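Long-range contacts in exodeoxyribonuclease 10 (Escherichia coli, PDB 4FZX), which degrades single-stranded and double-stranded DNA from the 3' end as a magnesium-dependent exonuclease of the DnaQ (DEDDh) family: residues Ile4-Glu8 / His134-Cys140; Leu123-Pro128 / Tyr141-Leu146. One frame throughout, in Å; residues are numbered along the deposited sequence.

Contact 1 (Ile4-Glu8 / His134-Cys140); sequences IIDTE and HRALYDC. With NA (sodium ion), chain G; NA (sodium ion), chain E; nucleotides of chain A.
Asp6, Glu8 and Asp139 bring three carboxylates from a strand and a helix onto one sodium ion, the metal centre of a DEDDh exonuclease caught with DNA. Asp6 can be followed outward from its backbone. Its CB lies 3.7 Å from Cys140 SG, and a similar distance from the carbonyl oxygen of Ala136, so the root of the side chain is packed against the first helical turn. With CG anti to the backbone N (chi1 -174°), the carboxylate is carried past the helix start to the metals. There it divides: OD1 binds the chain E sodium at 2.4 Å, while OD2 makes a longer bond of 2.9 Å to the chain G sodium and rests on Ala136 CA. The small alanine lets the strand come this close. From this point on the strand an aspartate's short side chain is enough to put one oxygen on each ion; Glu8, two residues on, uses its longer chain, bent at chi2, to put OE2 2.2 Å from the chain G ion. Its OE1 accepts a hydrogen bond from O3' of DG17 of chain A, modelled so short that its length is doubtful. Asp139 closes the site from the helix: OD2 takes the metal at 2.2 Å, and OD1 accepts a nearly straight bond (171°) from His134 N, on the syn side but out of the carboxylate plane; a second bond, with His133 ND1, helps hold the group. OP1 of DG17 of chain A bridges the two ions. Behind the metals Ile4 CG2 packs against Cys140 O. Segments 4-8 and 136-140 run at 144°, nearer antiparallel than parallel. Glu18 of the adjacent strand 16-25 accepts a hydrogen bond from Ala136 N and forms a salt bridge with Arg135.

Contact 2 (Leu123-Pro128 / Tyr141-Leu146); sequences LNVQTP and YITAAL
The ring of Tyr141 meets the 123-128 loop along its rim and at a slant. Val125 CG2 comes in at the edge, in the ring plane, 4.0 Å from CD1, and the two side chains cross at about a right angle. The carbonyl oxygen of Gln126 approaches the same CD1 obliquely, at 3.5 Å. Around the ring at CD2, Pro128 arrives at another slant, its CD 3.7 Å away and its CG near CE2 as well. A proline suits this place, since its ring is already rigid and its CG and CD can pack against the aromatic at little entropic cost. Tyr141 CG is anti to its carbonyl carbon (chi1 -84°), which swings the ring off the helix toward the loop; Ile29, Pro32 and Val22 of the sheet also touch it. Replacing Tyr141 by an alanine would probably open a gap between the loop and the helix, leaving Pro128 and Val125 CG2 without the ring they pack on.

One turn further along, Val125 packs on the helix: its CB is 3.7 Å from Ala145 CB, and CG1 is 3.6 Å from Tyr141 O and touches Ile142 CD1. The branched valine spreads its two methyls over neighbouring helical residues, and the small alanine lets the loop backbone come near. The backbone of Val125 has a polar tie too, its N being hydrogen-bonded to the hydroxyl of Tyr118 on helix 114-120. Leu123 finishes the row, its CD1 3.7 Å from Leu146 CA and its CD2 beside Ala145 O. At the other end Thr127 CG2 adds a looser contact to Tyr141 CB.

Between loop and helix, all of this is carbon packing with a few carbonyl oxygens beside it. The fit therefore rests on matching shapes and on the burial of apolar surface.

In the fold
From the N terminus, strand 2-9 supplies the first half of contact 1, and 125 residues, holding the other four strands of the sheet and most of the helices, pass before residues 134-140 return to it. The first half of contact 2, 123-128, falls inside that span, but its partner 141-146 lies beyond, so the two contacts cross; contact 2 closes a short excursion of only 12 residues. Both end on helix 136-154, one on its first turn and the other on the turns that follow. Ile4 touches Ala144, and Pro128 meets Leu137, joining the two contacts directly. Together they fix the helix between the central strand and the loop leaving helix 114-120.

Contact 1 (Ile4-Glu8 / His134-Cys140)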
ATOM      1  N   ILE C   4     -28.055 -14.283  14.285  1.00 10.53           N
ATOM      2  CA  ILE C   4     -28.057 -12.837  14.292  1.00 12.12           C
ATOM      3  C   ILE C   4     -28.672 -12.389  15.601  1.00 12.45           C
ATOM      4  O   ILE C   4     -29.692 -12.930  16.014  1.00 12.71           O
ATOM      5  CB  ILE C   4     -28.881 -12.255  13.101  1.00 12.71           C
ATOM      6  CG1 ILE C   4     -28.155 -12.501  11.776  1.00 12.11           C
ATOM      7  CG2 ILE C   4     -29.155 -10.751  13.309  1.00 11.75           C
ATOM      8  CD1 ILE C   4     -27.915 -13.986  11.471  1.00 14.84           C
ATOM      9  N   ILE C   5     -27.999 -11.457  16.278  1.00 13.19           N
ATOM     10  CA  ILE C   5     -28.415 -10.957  17.591  1.00 14.26           C
ATOM     11  C   ILE C   5     -28.642  -9.448  17.517  1.00 13.82           C
ATOM     12  O   ILE C   5     -27.860  -8.725  16.898  1.00 11.31           O
ATOM     13  CB  ILE C   5     -27.313 -11.203  18.676  1.00 16.55           C
ATOM     14  CG1 ILE C   5     -27.288 -12.659  19.109  1.00 20.11           C
ATOM     15  CG2 ILE C   5     -27.598 -10.354  19.935  1.00 17.24           C
ATOM     16  CD1 ILE C   5     -27.972 -12.887  20.445  1.00 24.22           C
ATOM     17  N   ASP C   6     -29.670  -8.970  18.212  1.00 14.23           N
ATOM     18  CA  ASP C   6     -29.810  -7.544  18.473  1.00 14.48           C
ATOM     19  C   ASP C   6     -30.303  -7.283  19.887  1.00 15.04           C
ATOM     20  O   ASP C   6     -31.080  -8.061  20.441  1.00 14.54           O
ATOM     21  CB  ASP C   6     -30.743  -6.875  17.456  1.00 14.10           C
ATOM     22  CG  ASP C   6     -30.799  -5.352  17.619  1.00 15.64           C
ATOM     23  OD1 ASP C   6     -29.841  -4.664  17.221  1.00 17.85           O
ATOM     24  OD2 ASP C   6     -31.808  -4.838  18.135  1.00 17.24           O
ATOM     25  N   THR C   7     -29.909  -6.127  20.411  1.00 14.28           N
ATOM     26  CA  THR C   7     -30.146  -5.741  21.791  1.00 15.07           C
ATOM     27  C   THR C   7     -30.573  -4.263  21.798  1.00 12.72           C
ATOM     28  O   THR C   7     -29.871  -3.419  21.282  1.00 13.28           O
ATOM     29  CB  THR C   7     -28.821  -5.854  22.602  1.00 15.73           C
ATOM     30  OG1 THR C   7     -28.436  -7.231  22.701  1.00 21.10           O
ATOM     31  CG2 THR C   7     -28.994  -5.307  23.968  1.00 19.32           C
ATOM     32  N   GLU C   8     -31.715  -3.949  22.383  1.00 11.55           N
ATOM     33  CA  GLU C   8     -32.015  -2.564  22.712  1.00 10.79           C
ATOM     34  C   GLU C   8     -31.737  -2.330  24.194  1.00  9.96           C
ATOM     35  O   GLU C   8     -31.922  -3.230  25.008  1.00  9.96           O
ATOM     36  CB  GLU C   8     -33.470  -2.215  22.373  1.00 11.05           C
ATOM     37  CG  GLU C   8     -33.910  -2.590  20.950  1.00 11.89           C
ATOM     38  CD  GLU C   8     -33.098  -1.884  19.859  1.00 16.73           C
ATOM     39  OE1 GLU C   8     -32.769  -0.683  20.010  1.00 15.43           O
ATOM     40  OE2 GLU C   8     -32.804  -2.534  18.835  1.00 18.71           O
ATOM     41  N   HIS C 134     -35.886  -0.537  15.364  1.00 15.00           N
ATOM     42  CA  HIS C 134     -35.356  -0.339  16.717  1.00 15.73           C
ATOM     43  C   HIS C 134     -36.103  -1.148  17.776  1.00 14.66           C
ATOM     44  O   HIS C 134     -35.865  -0.983  18.971  1.00 14.57           O
ATOM     45  CB  HIS C 134     -35.346   1.139  17.097  1.00 17.05           C
ATOM     46  CG  HIS C 134     -34.627   2.007  16.118  1.00 20.06           C
ATOM     47  ND1 HIS C 134     -33.266   1.929  15.915  1.00 23.92           N
ATOM     48  CD2 HIS C 134     -35.076   2.983  15.294  1.00 25.50           C
ATOM     49  CE1 HIS C 134     -32.907   2.821  15.009  1.00 27.08           C
ATOM     50  NE2 HIS C 134     -33.985   3.479  14.622  1.00 28.40           N
ATOM     51  N   ARG C 135     -36.951  -2.071  17.340  1.00 12.85           N
ATOM     52  CA  ARG C 135     -37.321  -3.183  18.198  1.00 11.00           C
ATOM     53  C   ARG C 135     -36.479  -4.378  17.804  1.00 11.10           C
ATOM     54  O   ARG C 135     -36.261  -4.623  16.623  1.00 11.87           O
ATOM     55  CB  ARG C 135     -38.815  -3.489  18.117  1.00 10.12           C
ATOM     56  CG  ARG C 135     -39.723  -2.359  18.686  1.00  9.40           C
ATOM     57  CD  ARG C 135     -39.579  -2.190  20.219  1.00  4.95           C
ATOM     58  NE  ARG C 135     -39.886  -3.431  20.934  1.00  8.03           N
ATOM     59  CZ  ARG C 135     -41.109  -3.837  21.267  1.00  9.51           C
ATOM     60  NH1 ARG C 135     -42.166  -3.062  21.032  1.00  9.20           N
ATOM     61  NH2 ARG C 135     -41.272  -5.002  21.876  1.00  8.05           N
ATOM     62  N   ALA C 136     -35.949  -5.079  18.800  1.00  9.87           N
ATOM     63  CA  ALA C 136     -34.861  -6.008  18.569  1.00  9.42           C
ATOM     64  C   ALA C 136     -35.132  -7.010  17.450  1.00  9.22           C
ATOM     65  O   ALA C 136     -34.290  -7.174  16.572  1.00  9.34           O
ATOM     66  CB  ALA C 136     -34.479  -6.724  19.861  1.00 10.13           C
ATOM     67  N   LEU C 137     -36.291  -7.684  17.480  1.00  7.73           N
ATOM     68  CA  LEU C 137     -36.580  -8.719  16.481  1.00  8.14           C
ATOM     69  C   LEU C 137     -36.697  -8.130  15.088  1.00  8.48           C
ATOM     70  O   LEU C 137     -36.263  -8.731  14.107  1.00  9.94           O
ATOM     71  CB  LEU C 137     -37.853  -9.514  16.827  1.00  7.07           C
ATOM     72  CG  LEU C 137     -38.060 -10.767  15.968  1.00  9.60           C
ATOM     73  CD1 LEU C 137     -36.904 -11.768  16.163  1.00  7.50           C
ATOM     74  CD2 LEU C 137     -39.407 -11.443  16.213  1.00  5.93           C
ATOM     75  N   TYR C 138     -37.250  -6.925  15.005  1.00  8.99           N
ATOM     76  CA  TYR C 138     -37.353  -6.228  13.733  1.00  8.50           C
ATOM     77  C   TYR C 138     -35.968  -5.991  13.137  1.00  8.89           C
ATOM     78  O   TYR C 138     -35.703  -6.363  11.981  1.00  9.53           O
ATOM     79  CB  TYR C 138     -38.103  -4.913  13.931  1.00  9.37           C
ATOM     80  CG  TYR C 138     -38.467  -4.211  12.656  1.00 11.18           C
ATOM     81  CD1 TYR C 138     -37.499  -3.555  11.902  1.00  9.35           C
ATOM     82  CD2 TYR C 138     -39.788  -4.182  12.211  1.00 11.70           C
ATOM     83  CE1 TYR C 138     -37.834  -2.894  10.736  1.00 13.07           C
ATOM     84  CE2 TYR C 138     -40.132  -3.523  11.035  1.00 12.83           C
ATOM     85  CZ  TYR C 138     -39.151  -2.876  10.312  1.00 16.52           C
ATOM     86  OH  TYR C 138     -39.478  -2.241   9.133  1.00 27.75           O
ATOM     87  N   ASP C 139     -35.055  -5.450  13.946  1.00  7.23           N
ATOM     88  CA  ASP C 139     -33.711  -5.160  13.471  1.00  8.04           C
ATOM     89  C   ASP C 139     -32.904  -6.421  13.151  1.00  9.80           C
ATOM     90  O   ASP C 139     -31.988  -6.383  12.315  1.00 11.58           O
ATOM     91  CB  ASP C 139     -32.951  -4.310  14.477  1.00  9.21           C
ATOM     92  CG  ASP C 139     -33.434  -2.855  14.517  1.00 13.22           C
ATOM     93  OD1 ASP C 139     -34.462  -2.526  13.879  1.00 14.90           O
ATOM     94  OD2 ASP C 139     -32.795  -2.045  15.228  1.00 16.46           O
ATOM     95  N   CYS C 140     -33.220  -7.530  13.824  1.00  9.82           N
ATOM     96  CA  CYS C 140     -32.609  -8.825  13.508  1.00 10.70           C
ATOM     97  C   CYS C 140     -32.900  -9.238  12.081  1.00 10.20           C
ATOM     98  O   CYS C 140     -32.040  -9.770  11.403  1.00  9.81           O
ATOM     99  CB  CYS C 140     -33.096  -9.923  14.475  1.00 10.71           C
ATOM    100  SG  CYS C 140     -32.260  -9.922  16.077  1.00 15.09           S
TER
HETATM  101 NA    NA G 201     -31.504  -2.173  17.034  1.00 24.09          NA
HETATM  102 NA    NA E 101     -28.020  -3.079  17.415  1.00 25.51          NA
ATOM    103  P    DG A  17     -28.731   0.074  17.772  1.00 10.08           P
ATOM    104  OP1  DG A  17     -29.535  -1.161  17.722  1.00 14.68           O
ATOM    105  OP2  DG A  17     -28.937   1.094  16.727  1.00 11.88           O
ATOM    106  O5'  DG A  17     -28.881   0.760  19.194  1.00 12.51           O
ATOM    107  C5'  DG A  17     -28.780  -0.038  20.357  1.00 11.45           C
ATOM    108  C4'  DG A  17     -29.257   0.698  21.590  1.00 11.09           C
ATOM    109  O4'  DG A  17     -28.294   1.710  21.907  1.00 12.62           O
ATOM    110  C3'  DG A  17     -30.589   1.430  21.483  1.00 12.15           C
ATOM    111  O3'  DG A  17     -31.625   0.523  21.818  1.00 14.84           O
ATOM    112  C2'  DG A  17     -30.448   2.517  22.548  1.00 11.40           C
ATOM    113  C1'  DG A  17     -28.952   2.810  22.503  1.00 17.06           C
ATOM    114  N9   DG A  17     -28.624   3.938  21.661  1.00 17.95           N
ATOM    115  C8   DG A  17     -28.399   3.907  20.307  1.00 16.69           C
ATOM    116  N7   DG A  17     -28.118   5.073  19.815  1.00 18.30           N
ATOM    117  C5   DG A  17     -28.145   5.913  20.924  1.00 20.90           C
ATOM    118  C6   DG A  17     -27.904   7.295  21.000  1.00 25.48           C
ATOM    119  O6   DG A  17     -27.592   8.048  20.066  1.00 28.05           O
ATOM    120  N1   DG A  17     -28.047   7.773  22.306  1.00 27.29           N
ATOM    121  C2   DG A  17     -28.374   6.991  23.405  1.00 29.32           C
ATOM    122  N2   DG A  17     -28.476   7.620  24.598  1.00 30.62           N
ATOM    123  N3   DG A  17     -28.612   5.683  23.335  1.00 20.68           N
ATOM    124  C4   DG A  17     -28.476   5.231  22.065  1.00 18.76           C
TER
HETATM  125  O   HOH W   1     -29.506  -5.399  14.364  1.00 20.24           O
HETATM  126  O   HOH W   2     -27.903  -3.742  19.466  1.00 19.33           O
HETATM  127  O   HOH W   3     -32.107   0.307  17.531  1.00 34.93           O
HETATM  128  O   HOH W   4     -28.795  -2.687  15.048  1.00 27.69           O
HETATM  129  O   HOH W   5     -26.026  -4.176  16.884  1.00 16.90           O

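Contact 2 (Leu123-Pro128 / Tyr141-Leu146)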
ATOM      1  N   LEU C 123     -32.727  -3.926  -0.006  1.00 27.14           N
ATOM      2  CA  LEU C 123     -33.142  -5.214   0.522  1.00 27.88           C
ATOM      3  C   LEU C 123     -34.639  -5.257   0.795  1.00 29.33           C
ATOM      4  O   LEU C 123     -35.301  -4.220   0.940  1.00 29.58           O
ATOM      5  CB  LEU C 123     -32.355  -5.553   1.787  1.00 27.20           C
ATOM      6  CG  LEU C 123     -30.841  -5.650   1.585  1.00 26.29           C
ATOM      7  CD1 LEU C 123     -30.133  -5.540   2.895  1.00 23.56           C
ATOM      8  CD2 LEU C 123     -30.472  -6.942   0.877  1.00 27.87           C
ATOM      9  N   ASN C 124     -35.179  -6.460   0.837  1.00 30.47           N
ATOM     10  CA  ASN C 124     -36.596  -6.634   1.092  1.00 32.85           C
ATOM     11  C   ASN C 124     -36.745  -7.891   1.903  1.00 31.88           C
ATOM     12  O   ASN C 124     -36.563  -8.985   1.380  1.00 34.90           O
ATOM     13  CB  ASN C 124     -37.365  -6.745  -0.237  1.00 33.88           C
ATOM     14  CG  ASN C 124     -38.874  -6.693  -0.054  1.00 38.07           C
ATOM     15  OD1 ASN C 124     -39.392  -5.956   0.790  1.00 42.48           O
ATOM     16  ND2 ASN C 124     -39.592  -7.445  -0.885  1.00 42.09           N
ATOM     17  N   VAL C 125     -36.870  -7.727   3.214  1.00 29.30           N
ATOM     18  CA  VAL C 125     -37.142  -8.855   4.097  1.00 26.87           C
ATOM     19  C   VAL C 125     -38.580  -8.765   4.629  1.00 26.36           C
ATOM     20  O   VAL C 125     -39.134  -7.680   4.776  1.00 23.19           O
ATOM     21  CB  VAL C 125     -36.120  -8.913   5.265  1.00 26.77           C
ATOM     22  CG1 VAL C 125     -36.392  -7.810   6.292  1.00 25.64           C
ATOM     23  CG2 VAL C 125     -36.094 -10.302   5.911  1.00 23.24           C
ATOM     24  N   GLN C 126     -39.205  -9.913   4.834  1.00 27.09           N
ATOM     25  CA  GLN C 126     -40.492  -9.954   5.501  1.00 28.84           C
ATOM     26  C   GLN C 126     -40.239  -9.797   6.986  1.00 28.39           C
ATOM     27  O   GLN C 126     -39.638 -10.678   7.611  1.00 28.67           O
ATOM     28  CB  GLN C 126     -41.168 -11.297   5.236  1.00 29.87           C
ATOM     29  CG  GLN C 126     -42.644 -11.358   5.608  1.00 34.78           C
ATOM     30  CD  GLN C 126     -43.252 -12.723   5.289  1.00 41.06           C
ATOM     31  OE1 GLN C 126     -43.618 -13.005   4.136  1.00 40.98           O
ATOM     32  NE2 GLN C 126     -43.303 -13.597   6.295  1.00 41.55           N
ATOM     33  N   THR C 127     -40.617  -8.646   7.535  1.00 27.61           N
ATOM     34  CA  THR C 127     -40.458  -8.417   8.958  1.00 27.34           C
ATOM     35  C   THR C 127     -41.655  -8.938   9.729  1.00 26.57           C
ATOM     36  O   THR C 127     -42.724  -9.132   9.157  1.00 26.33           O
ATOM     37  CB  THR C 127     -40.226  -6.932   9.292  1.00 28.74           C
ATOM     38  OG1 THR C 127     -41.337  -6.149   8.840  1.00 27.95           O
ATOM     39  CG2 THR C 127     -38.949  -6.435   8.652  1.00 28.71           C
ATOM     40  N   PRO C 128     -41.468  -9.205  11.031  1.00 26.52           N
ATOM     41  CA  PRO C 128     -42.563  -9.744  11.824  1.00 25.89           C
ATOM     42  C   PRO C 128     -43.584  -8.656  12.148  1.00 24.57           C
ATOM     43  O   PRO C 128     -43.254  -7.477  12.112  1.00 24.37           O
ATOM     44  CB  PRO C 128     -41.863 -10.237  13.093  1.00 26.78           C
ATOM     45  CG  PRO C 128     -40.589  -9.408  13.195  1.00 27.44           C
ATOM     46  CD  PRO C 128     -40.351  -8.732  11.871  1.00 26.04           C
ATOM     47  N   TYR C 141     -34.135  -9.015  11.641  1.00 10.67           N
ATOM     48  CA  TYR C 141     -34.532  -9.320  10.266  1.00 10.67           C
ATOM     49  C   TYR C 141     -33.828  -8.438   9.246  1.00 10.57           C
ATOM     50  O   TYR C 141     -33.465  -8.898   8.158  1.00 11.58           O
ATOM     51  CB  TYR C 141     -36.053  -9.220  10.108  1.00 10.46           C
ATOM     52  CG  TYR C 141     -36.752 -10.488  10.517  1.00 10.68           C
ATOM     53  CD1 TYR C 141     -36.864 -11.552   9.629  1.00 11.07           C
ATOM     54  CD2 TYR C 141     -37.169 -10.682  11.831  1.00 12.17           C
ATOM     55  CE1 TYR C 141     -37.457 -12.744  10.000  1.00  8.47           C
ATOM     56  CE2 TYR C 141     -37.745 -11.885  12.225  1.00 15.02           C
ATOM     57  CZ  TYR C 141     -37.898 -12.907  11.291  1.00 13.87           C
ATOM     58  OH  TYR C 141     -38.473 -14.103  11.658  1.00 17.02           O
ATOM     59  N   ILE C 142     -33.600  -7.183   9.617  1.00 10.22           N
ATOM     60  CA  ILE C 142     -32.862  -6.253   8.769  1.00  9.43           C
ATOM     61  C   ILE C 142     -31.412  -6.719   8.630  1.00  9.48           C
ATOM     62  O   ILE C 142     -30.892  -6.850   7.529  1.00  9.71           O
ATOM     63  CB  ILE C 142     -32.865  -4.821   9.368  1.00  8.86           C
ATOM     64  CG1 ILE C 142     -34.296  -4.285   9.502  1.00  9.30           C
ATOM     65  CG2 ILE C 142     -32.001  -3.894   8.528  1.00  8.36           C
ATOM     66  CD1 ILE C 142     -35.128  -4.389   8.242  1.00 12.71           C
ATOM     67  N   THR C 143     -30.792  -7.031   9.759  1.00  9.76           N
ATOM     68  CA  THR C 143     -29.386  -7.391   9.777  1.00 10.35           C
ATOM     69  C   THR C 143     -29.170  -8.746   9.110  1.00 10.75           C
ATOM     70  O   THR C 143     -28.263  -8.897   8.299  1.00 11.45           O
ATOM     71  CB  THR C 143     -28.842  -7.382  11.205  1.00  9.94           C
ATOM     72  OG1 THR C 143     -29.079  -6.090  11.775  1.00 12.05           O
ATOM     73  CG2 THR C 143     -27.333  -7.690  11.246  1.00  7.21           C
ATOM     74  N   ALA C 144     -30.092  -9.675   9.340  1.00 10.52           N
ATOM     75  CA  ALA C 144     -30.039 -10.972   8.673  1.00 11.15           C
ATOM     76  C   ALA C 144     -30.138 -10.801   7.161  1.00 11.81           C
ATOM     77  O   ALA C 144     -29.338 -11.373   6.410  1.00 12.41           O
ATOM     78  CB  ALA C 144     -31.151 -11.895   9.186  1.00  9.73           C
ATOM     79  N   ALA C 145     -31.099  -9.997   6.708  1.00 12.26           N
ATOM     80  CA  ALA C 145     -31.201  -9.700   5.271  1.00 12.94           C
ATOM     81  C   ALA C 145     -29.902  -9.096   4.743  1.00 12.64           C
ATOM     82  O   ALA C 145     -29.437  -9.438   3.659  1.00 14.22           O
ATOM     83  CB  ALA C 145     -32.399  -8.763   4.979  1.00 12.28           C
ATOM     84  N   LEU C 146     -29.311  -8.194   5.517  1.00 12.64           N
ATOM     85  CA  LEU C 146     -28.041  -7.604   5.144  1.00 11.66           C
ATOM     86  C   LEU C 146     -26.921  -8.649   5.070  1.00 12.01           C
ATOM     87  O   LEU C 146     -26.081  -8.601   4.178  1.00 12.57           O
ATOM     88  CB  LEU C 146     -27.663  -6.498   6.123  1.00 11.39           C
ATOM     89  CG  LEU C 146     -26.252  -5.937   5.967  1.00 11.66           C
ATOM     90  CD1 LEU C 146     -26.033  -5.343   4.559  1.00 11.02           C
ATOM     91  CD2 LEU C 146     -25.940  -4.918   7.067  1.00 11.21           C
TER